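Local coordinates for sulfur oxidation protein SOXB (Thermus thermophilus, PDB 2WDD), which hydrolyses sulfur-sulfur bonds as a thiosulfohydrolase of the Sox sulfur oxidation pathway, at a site holding two manganese ions, at residues A[165-170]-A[228-233]. Residues are numbered along the deposited sequence; the frame is centred on the assembly and turned at random. Where two conformers were deposited one is given.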
loop_
_atom_site.group_PDB
_atom_site.type_symbol
_atom_site.label_atom_id
_atom_site.label_comp_id
_atom_site.label_asym_id
_atom_site.label_seq_id
_atom_site.Cartn_x
_atom_site.Cartn_y
_atom_site.Cartn_z
ATOM N N GLU A 165 7.402 8.420 -0.971
ATOM C CA GLU A 165 8.779 8.875 -1.106
ATOM C C GLU A 165 8.890 10.324 -0.637
ATOM O O GLU A 165 9.874 10.719 0.006
ATOM C CB GLU A 165 9.148 8.844 -2.593
ATOM C CG GLU A 165 9.618 7.482 -3.104
ATOM C CD GLU A 165 8.540 6.397 -3.128
ATOM O OE1 GLU A 165 7.345 6.719 -3.333
ATOM O OE2 GLU A 165 8.935 5.214 -3.024
ATOM N N TRP A 166 7.883 11.118 -0.973
ATOM C CA TRP A 166 7.912 12.532 -0.634
ATOM C C TRP A 166 7.875 12.860 0.848
ATOM O O TRP A 166 8.100 14.012 1.216
ATOM C CB TRP A 166 6.837 13.289 -1.396
ATOM C CG TRP A 166 7.095 13.210 -2.873
ATOM C CD1 TRP A 166 6.558 12.310 -3.747
ATOM C CD2 TRP A 166 8.074 13.954 -3.611
ATOM N NE1 TRP A 166 7.124 12.462 -4.994
ATOM C CE2 TRP A 166 8.053 13.469 -4.938
ATOM C CE3 TRP A 166 8.955 14.992 -3.287
ATOM C CZ2 TRP A 166 8.854 14.008 -5.948
ATOM C CZ3 TRP A 166 9.773 15.503 -4.284
ATOM C CH2 TRP A 166 9.708 15.018 -5.601
ATOM N N THR A 167 7.583 11.870 1.696
ATOM C CA THR A 167 7.559 12.125 3.137
ATOM C C THR A 167 8.975 12.207 3.689
ATOM O O THR A 167 9.171 12.460 4.879
ATOM C CB THR A 167 6.674 11.131 3.917
ATOM O OG1 THR A 167 7.209 9.812 3.818
ATOM C CG2 THR A 167 5.242 11.162 3.395
ATOM N N LEU A 168 9.960 12.024 2.812
ATOM C CA LEU A 168 11.358 12.195 3.195
ATOM C C LEU A 168 11.718 13.667 3.013
ATOM O O LEU A 168 12.777 14.108 3.456
ATOM C CB LEU A 168 12.282 11.347 2.323
ATOM C CG LEU A 168 12.160 9.832 2.511
ATOM C CD1 LEU A 168 12.934 9.100 1.434
ATOM C CD2 LEU A 168 12.628 9.410 3.896
ATOM N N GLY A 169 10.843 14.413 2.345
ATOM C CA GLY A 169 11.058 15.819 2.035
ATOM C C GLY A 169 11.664 15.973 0.646
ATOM O O GLY A 169 12.406 15.105 0.197
ATOM N N ARG A 170 11.353 17.084 -0.023
ATOM C CA ARG A 170 11.857 17.313 -1.374
ATOM C C ARG A 170 13.376 17.238 -1.481
ATOM O O ARG A 170 13.900 16.642 -2.424
ATOM C CB ARG A 170 11.326 18.624 -1.957
ATOM C CG ARG A 170 11.620 18.810 -3.436
ATOM C CD ARG A 170 11.440 20.263 -3.841
ATOM N NE ARG A 170 11.780 20.495 -5.241
ATOM C CZ ARG A 170 11.227 21.442 -5.992
ATOM N NH1 ARG A 170 11.595 21.589 -7.258
ATOM N NH2 ARG A 170 10.303 22.240 -5.475
ATOM N N GLU A 228 2.326 19.411 4.479
ATOM C CA GLU A 228 2.507 20.256 3.311
ATOM C C GLU A 228 3.955 20.650 3.091
ATOM O O GLU A 228 4.383 20.839 1.955
ATOM C CB GLU A 228 1.630 21.502 3.427
ATOM C CG GLU A 228 0.143 21.201 3.452
ATOM C CD GLU A 228 -0.403 21.064 4.868
ATOM O OE1 GLU A 228 0.378 20.733 5.792
ATOM O OE2 GLU A 228 -1.614 21.296 5.051
ATOM N N SER A 229 4.711 20.760 4.176
ATOM C CA SER A 229 6.105 21.168 4.093
ATOM C C SER A 229 6.951 20.234 3.234
ATOM O O SER A 229 7.946 20.650 2.646
ATOM C CB SER A 229 6.709 21.292 5.494
ATOM O OG SER A 229 6.747 20.034 6.145
ATOM N N PHE A 230 6.569 18.963 3.181
ATOM C CA PHE A 230 7.338 17.972 2.442
ATOM C C PHE A 230 7.351 18.219 0.935
ATOM O O PHE A 230 8.264 17.756 0.249
ATOM C CB PHE A 230 6.768 16.571 2.672
ATOM C CG PHE A 230 7.001 16.024 4.058
ATOM C CD1 PHE A 230 8.124 16.377 4.795
ATOM C CD2 PHE A 230 6.119 15.106 4.596
ATOM C CE1 PHE A 230 8.339 15.843 6.055
ATOM C CE2 PHE A 230 6.328 14.569 5.849
ATOM C CZ PHE A 230 7.439 14.933 6.583
ATOM N N THR A 231 6.299 18.855 0.423
ATOM C CA THR A 231 6.155 19.073 -1.022
ATOM C C THR A 231 5.935 20.533 -1.416
ATOM O O THR A 231 5.391 20.817 -2.489
ATOM C CB THR A 231 5.012 18.215 -1.595
ATOM O OG1 THR A 231 3.771 18.605 -0.992
ATOM C CG2 THR A 231 5.256 16.736 -1.328
ATOM N N GLU A 232 6.331 21.458 -0.554
ATOM C CA GLU A 232 6.142 22.869 -0.865
ATOM C C GLU A 232 6.847 23.228 -2.173
ATOM O O GLU A 232 7.991 22.840 -2.398
ATOM C CB GLU A 232 6.629 23.751 0.288
ATOM C CG GLU A 232 8.114 23.669 0.566
ATOM C CD GLU A 232 8.457 24.134 1.971
ATOM O OE1 GLU A 232 9.105 23.367 2.716
ATOM O OE2 GLU A 232 8.048 25.256 2.342
ATOM N N GLY A 233 6.137 23.929 -3.052
ATOM C CA GLY A 233 6.680 24.336 -4.338
ATOM C C GLY A 233 6.285 23.390 -5.452
ATOM O O GLY A 233 6.480 23.687 -6.633
HETATM O O HOH W 1 9.517 23.536 -8.006
HETATM O O HOH W 2 10.351 19.645 1.500
#
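Phe230 lies with one ring face on the backbone of Thr167, where two short 3-10 segments of the dimanganese-binding part of this 5'-nucleotidase-family protein pack together. With CG anti to its own carbonyl carbon (chi1 -71°), the ring swings over that backbone: Thr167 CA makes a CH-pi contact 4.0 Å from the ring centroid, and Thr167 O, hydrogen-bonded to Thr428 OG1, sits above the same face near its rim, 3.5 Å from Phe230 CZ. The backbone course itself puts Phe230 CB 3.2 Å from Trp166 O, an oxygen already bonded to Gly169 N. Without the ring, as with an alanine here, the Thr167 backbone would probably lose its cover and a gap would open beside Gly169 CA. Next to the ring, the methyl CG2 of Thr231 meets Trp166 CB at 3.8 Å, while its hydroxyl turns to Lys223. Helix 170-179 starts at this junction, with Gly169 as N-cap. Arg170 N gives a weak, bent bond to Phe230 O (124° at the hydrogen), and a water bridges the same N-H to Ser229 O. Further out, Ser162, bonded to NE1, and an edge-to-face contact with Phe236 fix the indole; the Trp166 side chain lies about 6 Å from that of the manganese ligand His163. In the conformer given, one of two, Arg170 salt-bridges Glu174 through NE, and a second water accepts from Arg170 NH1 at 2.9 Å and donates weakly to Gly233 O.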